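Local coordinates for O-methyltransferase (Saccharopolyspora spinosa, PDB 4CE0), which probably transfers a methyl group from S-adenosylmethionine to the 4'-hydroxyl of the rhamnose in spinosyns, in a magnesium-dependent manner, at residues Phe92-Leu97 / Glu158-Leu163; Leu63-Glu68 / Gly243-Arg248. One frame throughout, in Å; residues are numbered along the deposited sequence.

Overall arrangement
Interaction 1 sets helix 88-100 against strand 160-164, the outermost strand on one side of the sheet within the chain; interaction 2 sets helix 56-73 against strand 244-247, near the other side. Their centres lie about 17 Å apart. Along the chain, both segments of interaction 1 fall between those of interaction 2. The two helices also touch each other: Val96 meets Val67, Met93 meets Leu63, and Phe92 meets both Leu63 and Gln64. Adjacent helices thus cover a Rossmann-like sheet, with the S-adenosyl-L-homocysteine and magnesium sites at the C-terminal ends of its parallel strands and in the loops that follow.

Interaction 1 of 2, residues Phe92-Leu97 / Glu158-Leu163; sequences FMRAVL and EQVRFL
Arg94 carries most of this contact between helix 88-100 and the start of strand 160-164, meeting Val160 with its aliphatic part and Gln159 with its guanidinium. CG stands anti to the backbone N (chi1 172°), which sends the side chain off the helix, and a bend at chi2 of 67° then lays CD against the methyl group of Val160, with CD to CG2 at 3.6 Å. That methyl sits at the edge of the guanidinium, whereas the amide oxygen of Gln159 lies over one of its faces, 3.1 Å above the plane and displaced from the centre of the group. The two side chains cross at about a right angle, and their flat groups are turned 40° apart. Arg94 NH2 and Gln159 OE1 approach to 3.2 Å, yet the angle is too poor for a hydrogen bond. A water makes the connection instead, accepting from Arg94 NH1 at 3.0 Å and donating to Gln159 OE1 at 2.9 Å. The charge of Arg94 has its main partner just before the strand, in a salt bridge from NH2 to Asp157.

One turn further along the helix, Leu97 reaches the other end of the same amide, its CD1 lying 3.8 Å from Gln159 NE2. That nitrogen donates to the backbone oxygens of Asp102 and Arg105, in the connection leading to strand 107-111, so the amide is held at both ends and its orientation is fixed. Leu97 also packs on Val107 and Val160 on Val109, which continues the apolar layer onto the neighbouring strand. Helix 88-100 is the crossover between parallel strands 78-82 and 107-111, and its contact with strand 160-164 carries this helix-on-sheet packing to the outer strand of a Rossmann-like methyltransferase fold.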
ATOM      1  N   PHE A  92       1.962 -10.826  -4.110  1.00 10.39           N
ATOM      2  CA  PHE A  92       3.154 -10.114  -4.518  1.00 11.06           C
ATOM      3  C   PHE A  92       3.665 -10.539  -5.884  1.00 15.85           C
ATOM      4  O   PHE A  92       3.941  -9.694  -6.714  1.00 11.25           O
ATOM      5  CB  PHE A  92       4.277 -10.250  -3.494  1.00 16.52           C
ATOM      6  CG  PHE A  92       5.453  -9.408  -3.816  1.00 14.63           C
ATOM      7  CD1 PHE A  92       5.373  -8.016  -3.673  1.00 17.53           C
ATOM      8  CD2 PHE A  92       6.625  -9.979  -4.301  1.00 20.32           C
ATOM      9  CE1 PHE A  92       6.458  -7.222  -3.978  1.00 17.13           C
ATOM     10  CE2 PHE A  92       7.714  -9.200  -4.616  1.00 24.84           C
ATOM     11  CZ  PHE A  92       7.635  -7.805  -4.442  1.00 21.91           C
ATOM     12  N   MET A  93       3.742 -11.845  -6.145  1.00 21.48           N
ATOM     13  CA  MET A  93       4.204 -12.285  -7.463  1.00 18.98           C
ATOM     14  C   MET A  93       3.273 -11.750  -8.549  1.00 10.60           C
ATOM     15  O   MET A  93       3.713 -11.320  -9.616  1.00 19.56           O
ATOM     16  CB  MET A  93       4.277 -13.814  -7.541  1.00 17.45           C
ATOM     17  CG  MET A  93       5.232 -14.407  -6.582  1.00 15.00           C
ATOM     18  SD  MET A  93       5.549 -16.148  -6.902  1.00 25.12           S
ATOM     19  CE  MET A  93       4.110 -16.832  -6.160  1.00 25.47           C
ATOM     20  N   ARG A  94       1.988 -11.771  -8.282  1.00 12.68           N
ATOM     21  CA  ARG A  94       1.028 -11.256  -9.270  1.00 15.69           C
ATOM     22  C   ARG A  94       1.253  -9.759  -9.461  1.00 16.90           C
ATOM     23  O   ARG A  94       1.119  -9.216 -10.570  1.00 12.28           O
ATOM     24  CB  ARG A  94      -0.402 -11.533  -8.840  1.00 14.50           C
ATOM     25  CG  ARG A  94      -1.508 -10.853  -9.719  1.00 20.09           C
ATOM     26  CD  ARG A  94      -1.592 -11.372 -11.133  1.00 15.70           C
ATOM     27  NE  ARG A  94      -2.441 -10.545 -12.010  1.00 15.51           N
ATOM     28  CZ  ARG A  94      -1.989  -9.577 -12.812  1.00 25.15           C
ATOM     29  NH1 ARG A  94      -0.700  -9.246 -12.843  1.00 21.98           N
ATOM     30  NH2 ARG A  94      -2.830  -8.913 -13.581  1.00 29.14           N
ATOM     31  N   ALA A  95       1.640  -9.092  -8.384  1.00 17.13           N
ATOM     32  CA  ALA A  95       1.835  -7.632  -8.467  1.00 10.45           C
ATOM     33  C   ALA A  95       3.110  -7.304  -9.253  1.00 16.28           C
ATOM     34  O   ALA A  95       3.159  -6.307  -9.972  1.00 14.75           O
ATOM     35  CB  ALA A  95       1.867  -7.021  -7.101  1.00 10.02           C
ATOM     36  N   VAL A  96       4.138  -8.140  -9.143  1.00 14.08           N
ATOM     37  CA  VAL A  96       5.335  -7.886  -9.934  1.00 13.71           C
ATOM     38  C   VAL A  96       5.015  -7.963 -11.446  1.00 15.15           C
ATOM     39  O   VAL A  96       5.387  -7.058 -12.215  1.00 20.98           O
ATOM     40  CB  VAL A  96       6.477  -8.817  -9.577  1.00 17.54           C
ATOM     41  CG1 VAL A  96       7.694  -8.443 -10.392  1.00 17.84           C
ATOM     42  CG2 VAL A  96       6.792  -8.735  -8.076  1.00 19.71           C
ATOM     43  N   LEU A  97       4.325  -9.032 -11.864  1.00 24.17           N
ATOM     44  CA  LEU A  97       3.821  -9.135 -13.244  1.00 22.35           C
ATOM     45  C   LEU A  97       3.045  -7.891 -13.671  1.00 19.18           C
ATOM     46  O   LEU A  97       3.219  -7.384 -14.779  1.00 16.96           O
ATOM     47  CB  LEU A  97       2.900 -10.354 -13.412  1.00 24.26           C
ATOM     48  CG  LEU A  97       3.510 -11.728 -13.151  1.00 22.41           C
ATOM     49  CD1 LEU A  97       2.464 -12.808 -13.397  1.00 25.72           C
ATOM     50  CD2 LEU A  97       4.741 -11.932 -14.007  1.00 21.27           C
ATOM     51  N   GLU A 158      -7.449 -12.972 -14.391  1.00 17.67           N
ATOM     52  CA  GLU A 158      -7.234 -14.209 -15.192  1.00 25.55           C
ATOM     53  C   GLU A 158      -5.843 -14.798 -15.001  1.00 26.27           C
ATOM     54  O   GLU A 158      -5.606 -15.972 -15.317  1.00 19.13           O
ATOM     55  CB  GLU A 158      -7.408 -13.923 -16.679  1.00 31.10           C
ATOM     56  CG  GLU A 158      -6.658 -12.650 -17.111  1.00 42.29           C
ATOM     57  CD  GLU A 158      -6.462 -12.536 -18.614  1.00 62.64           C
ATOM     58  OE1 GLU A 158      -6.867 -13.473 -19.344  1.00 69.53           O
ATOM     59  OE2 GLU A 158      -5.904 -11.502 -19.062  1.00 66.28           O
ATOM     60  N   GLN A 159      -4.907 -13.995 -14.486  1.00 19.31           N
ATOM     61  CA  GLN A 159      -3.533 -14.452 -14.318  1.00 18.74           C
ATOM     62  C   GLN A 159      -3.269 -15.121 -12.976  1.00 18.67           C
ATOM     63  O   GLN A 159      -2.125 -15.419 -12.645  1.00 28.82           O
ATOM     64  CB  GLN A 159      -2.575 -13.279 -14.500  1.00 26.65           C
ATOM     65  CG  GLN A 159      -2.446 -12.802 -15.937  1.00 27.18           C
ATOM     66  CD  GLN A 159      -1.417 -11.688 -16.068  1.00 20.21           C
ATOM     67  OE1 GLN A 159      -1.764 -10.500 -16.127  1.00 24.09           O
ATOM     68  NE2 GLN A 159      -0.153 -12.059 -16.080  1.00 20.81           N
ATOM     69  N   VAL A 160      -4.315 -15.320 -12.186  1.00 16.54           N
ATOM     70  CA  VAL A 160      -4.205 -16.018 -10.907  1.00 15.86           C
ATOM     71  C   VAL A 160      -5.121 -17.253 -10.937  1.00 20.03           C
ATOM     72  O   VAL A 160      -6.336 -17.127 -11.214  1.00 22.65           O
ATOM     73  CB  VAL A 160      -4.658 -15.147  -9.731  1.00 19.98           C
ATOM     74  CG1 VAL A 160      -4.379 -15.869  -8.409  1.00 16.32           C
ATOM     75  CG2 VAL A 160      -3.954 -13.763  -9.770  1.00 19.45           C
ATOM     76  N   ARG A 161      -4.551 -18.423 -10.638  1.00 26.29           N
ATOM     77  CA  ARG A 161      -5.308 -19.684 -10.562  1.00 19.04           C
ATOM     78  C   ARG A 161      -5.054 -20.407  -9.249  1.00 28.93           C
ATOM     79  O   ARG A 161      -3.949 -20.374  -8.673  1.00 20.90           O
ATOM     80  CB  ARG A 161      -4.961 -20.586 -11.738  1.00 23.21           C
ATOM     81  CG  ARG A 161      -5.335 -19.949 -13.077  1.00 25.26           C
ATOM     82  CD  ARG A 161      -5.100 -20.883 -14.264  1.00 30.45           C
ATOM     83  NE  ARG A 161      -5.960 -22.076 -14.209  1.00 39.95           N
ATOM     84  CZ  ARG A 161      -6.147 -22.924 -15.227  1.00 38.57           C
ATOM     85  NH1 ARG A 161      -5.556 -22.719 -16.400  1.00 30.06           N
ATOM     86  NH2 ARG A 161      -6.915 -23.991 -15.071  1.00 39.30           N
ATOM     87  N   PHE A 162      -6.111 -21.009  -8.737  1.00 16.41           N
ATOM     88  CA  PHE A 162      -6.043 -21.657  -7.445  1.00 22.96           C
ATOM     89  C   PHE A 162      -6.093 -23.145  -7.636  1.00 23.85           C
ATOM     90  O   PHE A 162      -6.843 -23.630  -8.461  1.00 24.23           O
ATOM     91  CB  PHE A 162      -7.177 -21.167  -6.557  1.00 26.71           C
ATOM     92  CG  PHE A 162      -7.188 -19.668  -6.380  1.00 25.60           C
ATOM     93  CD1 PHE A 162      -7.875 -18.851  -7.278  1.00 26.91           C
ATOM     94  CD2 PHE A 162      -6.516 -19.069  -5.312  1.00 24.72           C
ATOM     95  CE1 PHE A 162      -7.896 -17.463  -7.125  1.00 29.54           C
ATOM     96  CE2 PHE A 162      -6.528 -17.651  -5.147  1.00 19.81           C
ATOM     97  CZ  PHE A 162      -7.213 -16.864  -6.046  1.00 24.88           C
ATOM     98  N   LEU A 163      -5.250 -23.867  -6.899  1.00 23.02           N
ATOM     99  CA  LEU A 163      -5.252 -25.323  -6.939  1.00 16.22           C
ATOM    100  C   LEU A 163      -5.497 -25.833  -5.531  1.00 25.64           C
ATOM    101  O   LEU A 163      -4.533 -26.012  -4.764  1.00 23.75           O
ATOM    102  CB  LEU A 163      -3.927 -25.827  -7.485  1.00 20.24           C
ATOM    103  CG  LEU A 163      -3.756 -27.307  -7.810  1.00 26.20           C
ATOM    104  CD1 LEU A 163      -4.857 -27.831  -8.726  1.00 34.29           C
ATOM    105  CD2 LEU A 163      -2.358 -27.500  -8.448  1.00 26.63           C
TER
HETATM  106  O   HOH W   1      -0.003  -8.276 -15.576  1.00 22.57           O

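Interaction 2 of 2, residues Leu63-Glu68 / Gly243-Arg248; sequences LQHCVE and GAYWRR
Gln64 NE2 donates a 2.7 Å hydrogen bond to Glu68 OE2, one turn along the helix from it, on a face of helix 56-73 distinct from the one on which Cys66 and His65 meet Tyr245. The bond is fairly straight (160°) and lies close to the amide plane of Gln64, but it enters from above the carboxylate plane of Glu68. Gln64 OE1 in turn accepts from Lys13 of helix 6-16.

Toward strand 244-247 the meeting has no direct polar bond and is rather loose. Cys66 holds its sulfur anti to its own carbonyl carbon (chi1 -65°), which places SG above the face of the Tyr245 ring, 4.7 Å from the centroid and 24° off the normal. This is a sulfur-aromatic contact at some distance; the nearest ring atom to SG is CD2, at 4.4 Å. His65 adds a peripheral touch, its CE1 lying 4.5 Å from Tyr245 OH.

Other residues tie this region together more firmly. The tyrosine ring makes a T-shaped contact with His237 on the adjacent strand, Cys66 also rests on Phe208 and Ile210, and Arg247 forms a salt bridge with Asp73 at the end of the helix. Strand 244-247 runs antiparallel between strands 207-211 and 237-238, the reversed strand characteristic of class I, S-adenosylmethionine-dependent methyltransferases.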
ATOM      1  N   LEU A  63      11.952 -12.629  -3.202  1.00 15.70           N
ATOM      2  CA  LEU A  63      10.948 -13.076  -4.184  1.00 12.70           C
ATOM      3  C   LEU A  63      10.946 -12.115  -5.371  1.00 16.63           C
ATOM      4  O   LEU A  63      10.904 -12.531  -6.528  1.00 19.63           O
ATOM      5  CB  LEU A  63       9.581 -13.168  -3.522  1.00 14.73           C
ATOM      6  CG  LEU A  63       8.409 -13.735  -4.327  1.00 11.95           C
ATOM      7  CD1 LEU A  63       8.782 -14.989  -5.036  1.00 16.10           C
ATOM      8  CD2 LEU A  63       7.220 -14.016  -3.386  1.00 10.22           C
ATOM      9  N   GLN A  64      11.072 -10.827  -5.088  1.00 14.79           N
ATOM     10  CA  GLN A  64      11.091  -9.815  -6.142  1.00 12.80           C
ATOM     11  C   GLN A  64      12.342  -9.983  -7.034  1.00 19.09           C
ATOM     12  O   GLN A  64      12.248  -9.863  -8.241  1.00 22.77           O
ATOM     13  CB  GLN A  64      11.102  -8.414  -5.544  1.00 15.61           C
ATOM     14  CG  GLN A  64      11.119  -7.300  -6.626  1.00 19.59           C
ATOM     15  CD  GLN A  64      10.914  -5.913  -6.048  1.00 22.53           C
ATOM     16  OE1 GLN A  64      10.537  -5.765  -4.890  1.00 22.84           O
ATOM     17  NE2 GLN A  64      11.192  -4.882  -6.855  1.00 27.18           N
ATOM     18  N   HIS A  65      13.502 -10.209  -6.418  1.00 24.79           N
ATOM     19  CA  HIS A  65      14.778 -10.419  -7.141  1.00 21.50           C
ATOM     20  C   HIS A  65      14.635 -11.577  -8.105  1.00 19.70           C
ATOM     21  O   HIS A  65      14.967 -11.461  -9.288  1.00 24.17           O
ATOM     22  CB  HIS A  65      15.918 -10.734  -6.148  1.00 27.87           C
ATOM     23  CG  HIS A  65      17.210 -11.134  -6.806  1.00 34.27           C
ATOM     24  ND1 HIS A  65      17.502 -12.437  -7.149  1.00 45.85           N
ATOM     25  CD2 HIS A  65      18.278 -10.393  -7.179  1.00 39.63           C
ATOM     26  CE1 HIS A  65      18.698 -12.483  -7.712  1.00 44.29           C
ATOM     27  NE2 HIS A  65      19.194 -11.259  -7.735  1.00 50.87           N
ATOM     28  N   CYS A  66      14.083 -12.694  -7.619  1.00 17.52           N
ATOM     29  CA  CYS A  66      13.894 -13.879  -8.470  1.00 21.14           C
ATOM     30  C   CYS A  66      12.896 -13.665  -9.630  1.00 25.41           C
ATOM     31  O   CYS A  66      13.144 -14.043 -10.769  1.00 19.58           O
ATOM     32  CB  CYS A  66      13.450 -15.087  -7.628  1.00 24.96           C
ATOM     33  SG  CYS A  66      14.708 -15.640  -6.419  1.00 25.56           S
ATOM     34  N   VAL A  67      11.738 -13.108  -9.324  1.00 17.71           N
ATOM     35  CA  VAL A  67      10.727 -12.884 -10.333  1.00 19.30           C
ATOM     36  C   VAL A  67      11.305 -11.909 -11.361  1.00 22.26           C
ATOM     37  O   VAL A  67      11.116 -12.122 -12.560  1.00 22.85           O
ATOM     38  CB  VAL A  67       9.434 -12.287  -9.699  1.00 15.13           C
ATOM     39  CG1 VAL A  67       8.427 -11.811 -10.789  1.00 17.89           C
ATOM     40  CG2 VAL A  67       8.816 -13.297  -8.713  1.00 15.53           C
ATOM     41  N   GLU A  68      12.001 -10.853 -10.897  1.00 19.51           N
ATOM     42  CA  GLU A  68      12.527  -9.836 -11.830  1.00 23.64           C
ATOM     43  C   GLU A  68      13.592 -10.411 -12.754  1.00 17.72           C
ATOM     44  O   GLU A  68      13.691 -10.015 -13.920  1.00 25.71           O
ATOM     45  CB  GLU A  68      13.065  -8.592 -11.094  1.00 28.90           C
ATOM     46  CG  GLU A  68      11.927  -7.627 -10.661  1.00 20.54           C
ATOM     47  CD  GLU A  68      12.392  -6.402  -9.905  1.00 30.27           C
ATOM     48  OE1 GLU A  68      13.609  -6.180  -9.841  1.00 34.55           O
ATOM     49  OE2 GLU A  68      11.531  -5.658  -9.382  1.00 30.46           O
ATOM     50  N   GLY A 243      15.120 -18.745   5.072  1.00 15.52           N
ATOM     51  CA  GLY A 243      14.859 -19.172   3.727  1.00 25.80           C
ATOM     52  C   GLY A 243      16.142 -19.352   2.951  1.00 22.25           C
ATOM     53  O   GLY A 243      17.194 -18.797   3.284  1.00 29.57           O
ATOM     54  N   ALA A 244      16.046 -20.142   1.899  1.00 18.83           N
ATOM     55  CA  ALA A 244      17.170 -20.353   1.028  1.00 13.52           C
ATOM     56  C   ALA A 244      16.636 -20.587  -0.353  1.00 19.83           C
ATOM     57  O   ALA A 244      15.461 -20.880  -0.517  1.00 20.89           O
ATOM     58  CB  ALA A 244      17.976 -21.564   1.510  1.00 25.50           C
ATOM     59  N   TYR A 245      17.499 -20.486  -1.362  1.00 21.18           N
ATOM     60  CA  TYR A 245      17.033 -20.749  -2.706  1.00 16.28           C
ATOM     61  C   TYR A 245      18.174 -21.200  -3.585  1.00 20.60           C
ATOM     62  O   TYR A 245      19.369 -21.080  -3.226  1.00 19.38           O
ATOM     63  CB  TYR A 245      16.397 -19.480  -3.285  1.00 13.59           C
ATOM     64  CG  TYR A 245      17.383 -18.402  -3.628  1.00 22.20           C
ATOM     65  CD1 TYR A 245      17.864 -17.522  -2.646  1.00 21.13           C
ATOM     66  CD2 TYR A 245      17.855 -18.260  -4.923  1.00 37.44           C
ATOM     67  CE1 TYR A 245      18.771 -16.506  -2.955  1.00 21.12           C
ATOM     68  CE2 TYR A 245      18.774 -17.255  -5.251  1.00 40.41           C
ATOM     69  CZ  TYR A 245      19.226 -16.382  -4.268  1.00 39.94           C
ATOM     70  OH  TYR A 245      20.123 -15.390  -4.609  1.00 49.07           O
ATOM     71  N   TRP A 246      17.811 -21.739  -4.735  1.00 27.10           N
ATOM     72  CA  TRP A 246      18.803 -21.954  -5.764  1.00 29.16           C
ATOM     73  C   TRP A 246      18.201 -21.726  -7.109  1.00 23.45           C
ATOM     74  O   TRP A 246      16.963 -21.685  -7.272  1.00 17.97           O
ATOM     75  CB  TRP A 246      19.457 -23.337  -5.639  1.00 30.24           C
ATOM     76  CG  TRP A 246      18.747 -24.524  -6.264  1.00 30.30           C
ATOM     77  CD1 TRP A 246      18.829 -24.941  -7.561  1.00 27.29           C
ATOM     78  CD2 TRP A 246      17.897 -25.471  -5.589  1.00 28.53           C
ATOM     79  NE1 TRP A 246      18.069 -26.082  -7.740  1.00 32.72           N
ATOM     80  CE2 TRP A 246      17.497 -26.427  -6.543  1.00 28.74           C
ATOM     81  CE3 TRP A 246      17.439 -25.594  -4.274  1.00 30.07           C
ATOM     82  CZ2 TRP A 246      16.658 -27.493  -6.223  1.00 31.26           C
ATOM     83  CZ3 TRP A 246      16.614 -26.655  -3.960  1.00 32.46           C
ATOM     84  CH2 TRP A 246      16.240 -27.597  -4.928  1.00 26.85           C
ATOM     85  N   ARG A 247      19.091 -21.548  -8.076  1.00 20.85           N
ATOM     86  CA  ARG A 247      18.696 -21.345  -9.469  1.00 21.12           C
ATOM     87  C   ARG A 247      19.060 -22.556 -10.320  1.00 30.62           C
ATOM     88  O   ARG A 247      20.194 -23.011 -10.326  1.00 27.52           O
ATOM     89  CB  ARG A 247      19.386 -20.093 -10.020  1.00 27.89           C
ATOM     90  CG  ARG A 247      18.784 -19.611 -11.349  1.00 29.54           C
ATOM     91  CD  ARG A 247      19.404 -18.325 -11.869  1.00 31.53           C
ATOM     92  NE  ARG A 247      18.572 -17.769 -12.939  1.00 30.97           N
ATOM     93  CZ  ARG A 247      18.676 -16.536 -13.430  1.00 29.00           C
ATOM     94  NH1 ARG A 247      19.552 -15.682 -12.939  1.00 33.82           N
ATOM     95  NH2 ARG A 247      17.860 -16.136 -14.395  1.00 24.62           N
ATOM     96  N   ARG A 248      18.107 -23.078 -11.067  1.00 20.00           N
ATOM     97  CA  ARG A 248      18.406 -24.168 -11.988  1.00 24.82           C
ATOM     98  C   ARG A 248      19.342 -23.733 -13.140  1.00 40.09           C
ATOM     99  O   ARG A 248      19.256 -22.611 -13.658  1.00 33.96           O
ATOM    100  CB  ARG A 248      17.107 -24.764 -12.513  1.00 35.80           C
ATOM    101  CG  ARG A 248      17.277 -26.079 -13.219  1.00 38.18           C
ATOM    102  CD  ARG A 248      15.951 -26.717 -13.457  1.00 34.31           C
ATOM    103  NE  ARG A 248      16.132 -28.078 -13.911  1.00 53.57           N
ATOM    104  CZ  ARG A 248      15.158 -28.962 -13.997  1.00 54.57           C
ATOM    105  NH1 ARG A 248      13.926 -28.615 -13.664  1.00 40.83           N
ATOM    106  NH2 ARG A 248      15.424 -30.194 -14.411  1.00 60.58           N
TER